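Local coordinates for protein glycosyl hydrolase BlGH5_18 (PDB 7LQX) that probably hydrolyses glycosidic bonds of N-glycans, as a family GH5 subfamily 18 glycosidase of a gut bifidobacterium, at residues A[223-237]-A[253-267]. Residues are numbered along the deposited sequence; the frame is centred on the assembly and turned at random. Where two conformers were deposited one is given.
Sequences ANLGDMTTIHSWVFN and HALYLAELSRAFARN
A beta-alpha unit of the (beta/alpha)8 barrel expected of a GH5 glycosidase brings Ile-231 of strand 229-233 against Leu-257 of helix 248-264. The assignment rests on eight parallel strands in the chain and on the nearly antiparallel run of strand 229-233 and helix segment 253-264, whose axes approach to 8.5 Å. Ile-231 packs on the helix: in the conformer given, with CG1 anti to the carbonyl carbon (chi1 -66°) and the chain extended beyond it, its CD1 reaches the helix backbone, 3.4 Å from Ala-258 CA, while its CG2 packs on Leu-257 CB. On the same strand, His-232 points away from the helix and hydrogen-bonds Glu-163, consistent with the inward-facing side of the strand.

Toward the strand's C-terminal end, Ser-233 OG hydrogen-bonds His-253 ND1 at 2.9 Å, near the plane of the imidazole and at its edge. Near its start, a water joins Thr-229 OG1 and Ser-261 OG, and Thr-229 CG2 lies 3.7 Å from Ser-261 CB; Arg-270 also binds the threonine oxygen.

At residues 264-266, Asn-224 engages the backbone with both ends of its amide. OD1 accepts from Arg-266 N on an in-plane lone pair, at 2.9 Å and a nearly straight 169°. The arginine's guanidinium, folded back by a bend at chi3, stacks on the amide with the planes 6° apart, Asn-224 OD1 sitting 3.5 Å above its centre. At the other end, ND2 donates to Phe-264 O. Replacing Asn-224 with an alanine would probably leave Phe-264 O and Arg-266 N without these side-chain partners and the guanidinium freer to turn. ND2 also hydrogen-bonds Val-220 O within its own helix, which helps fix the amide, and Phe-264 O lies 2.9 Å from ND2, near the amide plane.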
loop_
_atom_site.group_PDB
_atom_site.type_symbol
_atom_site.label_atom_id
_atom_site.label_comp_id
_atom_site.label_asym_id
_atom_site.label_seq_id
_atom_site.Cartn_x
_atom_site.Cartn_y
_atom_site.Cartn_z
ATOM N N ALA A 223 3.674 -9.157 28.903
ATOM C CA ALA A 223 4.175 -10.200 29.787
ATOM C C ALA A 223 3.079 -11.121 30.304
ATOM O O ALA A 223 3.355 -11.978 31.150
ATOM C CB ALA A 223 4.956 -9.568 30.946
ATOM N N ASN A 224 1.853 -10.980 29.809
ATOM C CA ASN A 224 0.774 -11.859 30.248
ATOM C C ASN A 224 -0.153 -12.332 29.142
ATOM O O ASN A 224 -0.690 -13.435 29.258
ATOM C CB ASN A 224 -0.055 -11.205 31.350
ATOM C CG ASN A 224 0.752 -10.991 32.589
ATOM O OD1 ASN A 224 0.916 -11.904 33.408
ATOM N ND2 ASN A 224 1.311 -9.811 32.724
ATOM N N LEU A 225 -0.369 -11.563 28.088
ATOM C CA LEU A 225 -1.222 -12.008 26.997
ATOM C C LEU A 225 -0.376 -12.730 25.964
ATOM O O LEU A 225 0.752 -12.319 25.675
ATOM C CB LEU A 225 -1.955 -10.827 26.362
ATOM C CG LEU A 225 -2.919 -10.130 27.321
ATOM C CD1 LEU A 225 -3.591 -8.949 26.621
ATOM C CD2 LEU A 225 -3.975 -11.072 27.899
ATOM N N GLY A 226 -0.919 -13.810 25.412
ATOM C CA GLY A 226 -0.147 -14.686 24.558
ATOM C C GLY A 226 0.716 -15.610 25.396
ATOM O O GLY A 226 0.836 -15.455 26.607
ATOM N N ASP A 227 1.350 -16.583 24.733
ATOM C CA ASP A 227 2.012 -17.669 25.452
ATOM C C ASP A 227 3.429 -17.351 25.905
ATOM O O ASP A 227 3.925 -18.014 26.821
ATOM C CB ASP A 227 2.038 -18.915 24.568
ATOM C CG ASP A 227 0.667 -19.505 24.367
ATOM O OD1 ASP A 227 -0.035 -19.721 25.373
ATOM O OD2 ASP A 227 0.283 -19.762 23.213
HETATM N N MSE A 228 4.098 -16.385 25.287
HETATM C CA MSE A 228 5.456 -16.034 25.675
HETATM C C MSE A 228 5.631 -14.538 25.506
HETATM O O MSE A 228 5.044 -13.943 24.604
HETATM C CB MSE A 228 6.488 -16.715 24.776
HETATM C CG MSE A 228 6.403 -18.209 24.744
HETATM SE SE MSE A 228 7.913 -19.050 23.877
HETATM C CE MSE A 228 7.408 -18.791 22.064
ATOM N N THR A 229 6.499 -13.938 26.308
ATOM C CA THR A 229 6.875 -12.557 26.070
ATOM C C THR A 229 7.805 -12.513 24.873
ATOM O O THR A 229 8.788 -13.257 24.824
ATOM C CB THR A 229 7.624 -12.004 27.273
ATOM O OG1 THR A 229 6.790 -12.117 28.430
ATOM C CG2 THR A 229 8.009 -10.552 27.039
ATOM N N THR A 230 7.526 -11.635 23.922
ATOM C CA THR A 230 8.456 -11.399 22.829
ATOM C C THR A 230 9.201 -10.098 23.099
ATOM O O THR A 230 8.607 -9.115 23.547
ATOM C CB THR A 230 7.738 -11.318 21.481
ATOM O OG1 THR A 230 6.855 -10.196 21.471
ATOM C CG2 THR A 230 6.947 -12.587 21.203
ATOM N N ILE A 231 10.504 -10.115 22.835
ATOM C CA ILE A 231 11.373 -8.955 22.990
ATOM C C ILE A 231 12.116 -8.744 21.684
ATOM O O ILE A 231 12.571 -9.708 21.060
ATOM C CB ILE A 231 12.362 -9.161 24.156
ATOM C CG1 ILE A 231 11.572 -9.215 25.466
ATOM C CG2 ILE A 231 13.421 -8.065 24.175
ATOM C CD1 ILE A 231 12.385 -9.554 26.657
ATOM N N HIS A 232 12.234 -7.483 21.271
ATOM C CA HIS A 232 13.025 -7.103 20.105
ATOM C C HIS A 232 14.062 -6.118 20.626
ATOM O O HIS A 232 13.717 -4.980 20.962
ATOM C CB HIS A 232 12.177 -6.436 19.026
ATOM C CG HIS A 232 11.184 -7.349 18.382
ATOM N ND1 HIS A 232 10.374 -6.933 17.349
ATOM C CD2 HIS A 232 10.852 -8.637 18.628
ATOM C CE1 HIS A 232 9.600 -7.932 16.969
ATOM N NE2 HIS A 232 9.853 -8.970 17.746
ATOM N N SER A 233 15.320 -6.546 20.703
ATOM C CA SER A 233 16.371 -5.783 21.375
ATOM C C SER A 233 17.255 -5.095 20.345
ATOM O O SER A 233 17.996 -5.759 19.613
ATOM C CB SER A 233 17.196 -6.705 22.265
ATOM O OG SER A 233 18.195 -5.972 22.934
ATOM N N TRP A 234 17.229 -3.755 20.345
ATOM C CA TRP A 234 17.892 -2.931 19.335
ATOM C C TRP A 234 18.664 -1.800 20.001
ATOM O O TRP A 234 18.071 -0.819 20.462
ATOM C CB TRP A 234 16.874 -2.395 18.334
ATOM C CG TRP A 234 16.375 -3.473 17.447
ATOM C CD1 TRP A 234 15.149 -4.079 17.481
ATOM C CD2 TRP A 234 17.115 -4.121 16.413
ATOM N NE1 TRP A 234 15.078 -5.053 16.512
ATOM C CE2 TRP A 234 16.272 -5.096 15.842
ATOM C CE3 TRP A 234 18.408 -3.975 15.913
ATOM C CZ2 TRP A 234 16.678 -5.902 14.789
ATOM C CZ3 TRP A 234 18.808 -4.780 14.872
ATOM C CH2 TRP A 234 17.952 -5.734 14.324
ATOM N N VAL A 235 19.996 -1.917 20.005
ATOM C CA VAL A 235 20.850 -0.987 20.743
ATOM C C VAL A 235 21.023 0.356 20.056
ATOM O O VAL A 235 21.678 1.240 20.626
ATOM C CB VAL A 235 22.212 -1.620 21.099
ATOM C CG1 VAL A 235 22.015 -2.771 22.084
ATOM C CG2 VAL A 235 22.963 -2.083 19.851
ATOM N N PHE A 236 20.448 0.552 18.865
ATOM C CA PHE A 236 20.369 1.892 18.291
ATOM C C PHE A 236 19.325 2.772 18.977
ATOM O O PHE A 236 19.137 3.927 18.572
ATOM C CB PHE A 236 20.114 1.851 16.779
ATOM C CG PHE A 236 18.862 1.120 16.360
ATOM C CD1 PHE A 236 17.608 1.504 16.812
ATOM C CD2 PHE A 236 18.943 0.066 15.470
ATOM C CE1 PHE A 236 16.471 0.832 16.398
ATOM C CE2 PHE A 236 17.807 -0.598 15.047
ATOM C CZ PHE A 236 16.577 -0.212 15.503
ATOM N N ASN A 237 18.657 2.267 20.006
ATOM C CA ASN A 237 17.624 3.006 20.714
ATOM C C ASN A 237 18.168 3.997 21.730
ATOM O O ASN A 237 17.411 4.442 22.604
ATOM C CB ASN A 237 16.696 2.023 21.435
ATOM C CG ASN A 237 17.383 1.284 22.575
ATOM O OD1 ASN A 237 18.558 1.494 22.869
ATOM N ND2 ASN A 237 16.629 0.411 23.232
ATOM N N HIS A 253 21.860 -5.164 26.923
ATOM C CA HIS A 253 20.522 -4.633 26.685
ATOM C C HIS A 253 19.481 -5.738 26.544
ATOM O O HIS A 253 18.351 -5.598 27.031
ATOM C CB HIS A 253 20.506 -3.716 25.460
ATOM C CG HIS A 253 19.196 -3.021 25.258
ATOM N ND1 HIS A 253 18.187 -3.546 24.478
ATOM C CD2 HIS A 253 18.710 -1.868 25.775
ATOM C CE1 HIS A 253 17.141 -2.741 24.518
ATOM N NE2 HIS A 253 17.431 -1.715 25.295
ATOM N N ALA A 254 19.819 -6.830 25.850
ATOM C CA ALA A 254 18.832 -7.887 25.644
ATOM C C ALA A 254 18.492 -8.574 26.960
ATOM O O ALA A 254 17.319 -8.834 27.248
ATOM C CB ALA A 254 19.333 -8.904 24.616
ATOM N N LEU A 255 19.512 -8.873 27.771
ATOM C CA LEU A 255 19.271 -9.409 29.105
ATOM C C LEU A 255 18.391 -8.475 29.918
ATOM O O LEU A 255 17.475 -8.918 30.626
ATOM C CB LEU A 255 20.609 -9.607 29.819
ATOM C CG LEU A 255 20.520 -10.001 31.294
ATOM C CD1 LEU A 255 19.757 -11.302 31.481
ATOM C CD2 LEU A 255 21.911 -10.109 31.910
ATOM N N TYR A 256 18.673 -7.173 29.848
ATOM C CA TYR A 256 17.894 -6.207 30.609
ATOM C C TYR A 256 16.422 -6.268 30.237
ATOM O O TYR A 256 15.557 -6.310 31.116
ATOM C CB TYR A 256 18.437 -4.797 30.384
ATOM C CG TYR A 256 17.539 -3.733 30.975
ATOM C CD1 TYR A 256 17.414 -3.592 32.351
ATOM C CD2 TYR A 256 16.794 -2.901 30.163
ATOM C CE1 TYR A 256 16.597 -2.638 32.896
ATOM C CE2 TYR A 256 15.970 -1.931 30.701
ATOM C CZ TYR A 256 15.873 -1.811 32.076
ATOM O OH TYR A 256 15.060 -0.852 32.635
ATOM N N LEU A 257 16.106 -6.257 28.942
ATOM C CA LEU A 257 14.705 -6.315 28.550
ATOM C C LEU A 257 14.061 -7.614 29.012
ATOM O O LEU A 257 12.890 -7.631 29.413
ATOM C CB LEU A 257 14.558 -6.151 27.041
ATOM C CG LEU A 257 14.598 -4.706 26.553
ATOM C CD1 LEU A 257 14.306 -4.616 25.055
ATOM C CD2 LEU A 257 13.632 -3.808 27.333
ATOM N N ALA A 258 14.795 -8.720 28.947
ATOM C CA ALA A 258 14.240 -9.980 29.423
ATOM C C ALA A 258 13.889 -9.895 30.907
ATOM O O ALA A 258 12.790 -10.282 31.321
ATOM C CB ALA A 258 15.222 -11.121 29.159
ATOM N N GLU A 259 14.808 -9.370 31.721
ATOM C CA GLU A 259 14.544 -9.246 33.153
ATOM C C GLU A 259 13.447 -8.229 33.433
ATOM O O GLU A 259 12.615 -8.435 34.321
ATOM C CB GLU A 259 15.823 -8.864 33.896
ATOM C CG GLU A 259 16.897 -9.946 33.884
ATOM C CD GLU A 259 16.415 -11.277 34.439
ATOM O OE1 GLU A 259 15.479 -11.293 35.267
ATOM O OE2 GLU A 259 16.974 -12.314 34.046
ATOM N N LEU A 260 13.429 -7.120 32.692
ATOM C CA LEU A 260 12.368 -6.137 32.859
ATOM C C LEU A 260 11.012 -6.781 32.627
ATOM O O LEU A 260 10.067 -6.556 33.391
ATOM C CB LEU A 260 12.605 -4.970 31.903
ATOM C CG LEU A 260 11.590 -3.835 31.951
ATOM C CD1 LEU A 260 11.554 -3.154 33.299
ATOM C CD2 LEU A 260 11.927 -2.821 30.859
ATOM N N SER A 261 10.893 -7.600 31.583
ATOM C CA SER A 261 9.607 -8.217 31.294
ATOM C C SER A 261 9.165 -9.132 32.426
ATOM O O SER A 261 7.972 -9.204 32.734
ATOM C CB SER A 261 9.670 -8.957 29.957
ATOM O OG SER A 261 10.359 -10.197 30.026
ATOM N N ARG A 262 10.108 -9.806 33.080
ATOM C CA ARG A 262 9.759 -10.704 34.173
ATOM C C ARG A 262 9.096 -9.973 35.329
ATOM O O ARG A 262 8.319 -10.579 36.077
ATOM C CB ARG A 262 11.003 -11.428 34.675
ATOM C CG ARG A 262 11.552 -12.471 33.718
ATOM C CD ARG A 262 12.809 -13.066 34.308
ATOM N NE ARG A 262 12.538 -13.922 35.464
ATOM C CZ ARG A 262 13.442 -14.266 36.376
ATOM N NH1 ARG A 262 14.668 -13.772 36.326
ATOM N NH2 ARG A 262 13.109 -15.098 37.353
ATOM N N ALA A 263 9.409 -8.693 35.524
ATOM C CA ALA A 263 8.764 -7.951 36.598
ATOM C C ALA A 263 7.250 -7.987 36.459
ATOM O O ALA A 263 6.529 -7.968 37.464
ATOM C CB ALA A 263 9.239 -6.499 36.579
ATOM N N PHE A 264 6.748 -8.022 35.222
ATOM C CA PHE A 264 5.323 -7.877 34.948
ATOM C C PHE A 264 4.611 -9.192 34.672
ATOM O O PHE A 264 3.377 -9.196 34.605
ATOM C CB PHE A 264 5.127 -6.879 33.787
ATOM C CG PHE A 264 5.832 -5.584 34.030
ATOM C CD1 PHE A 264 5.292 -4.634 34.873
ATOM C CD2 PHE A 264 7.084 -5.349 33.484
ATOM C CE1 PHE A 264 5.974 -3.466 35.142
ATOM C CE2 PHE A 264 7.764 -4.196 33.756
ATOM C CZ PHE A 264 7.216 -3.254 34.583
ATOM N N ALA A 265 5.337 -10.286 34.483
ATOM C CA ALA A 265 4.720 -11.575 34.201
ATOM C C ALA A 265 4.144 -12.146 35.488
ATOM O O ALA A 265 4.877 -12.349 36.459
ATOM C CB ALA A 265 5.771 -12.532 33.648
ATOM N N ARG A 266 2.840 -12.416 35.498
ATOM C CA ARG A 266 2.245 -13.023 36.682
ATOM C C ARG A 266 2.637 -14.489 36.822
ATOM O O ARG A 266 2.622 -15.025 37.936
ATOM C CB ARG A 266 0.724 -12.884 36.634
ATOM C CG ARG A 266 0.244 -11.445 36.618
ATOM C CD ARG A 266 -1.266 -11.345 36.750
ATOM N NE ARG A 266 -1.986 -11.920 35.618
ATOM C CZ ARG A 266 -2.325 -11.244 34.522
ATOM N NH1 ARG A 266 -2.010 -9.964 34.399
ATOM N NH2 ARG A 266 -2.987 -11.851 33.549
ATOM N N ASN A 267 2.970 -15.154 35.725
ATOM C CA ASN A 267 3.395 -16.547 35.761
ATOM C C ASN A 267 4.913 -16.561 35.854
ATOM O O ASN A 267 5.583 -16.159 34.889
ATOM C CB ASN A 267 2.937 -17.254 34.493
ATOM C CG ASN A 267 3.588 -18.616 34.300
ATOM O OD1 ASN A 267 4.152 -19.194 35.228
ATOM N ND2 ASN A 267 3.518 -19.129 33.075
HETATM O O HOH W 1 2.648 -14.349 32.881
HETATM O O HOH W 2 8.251 -11.970 30.637
#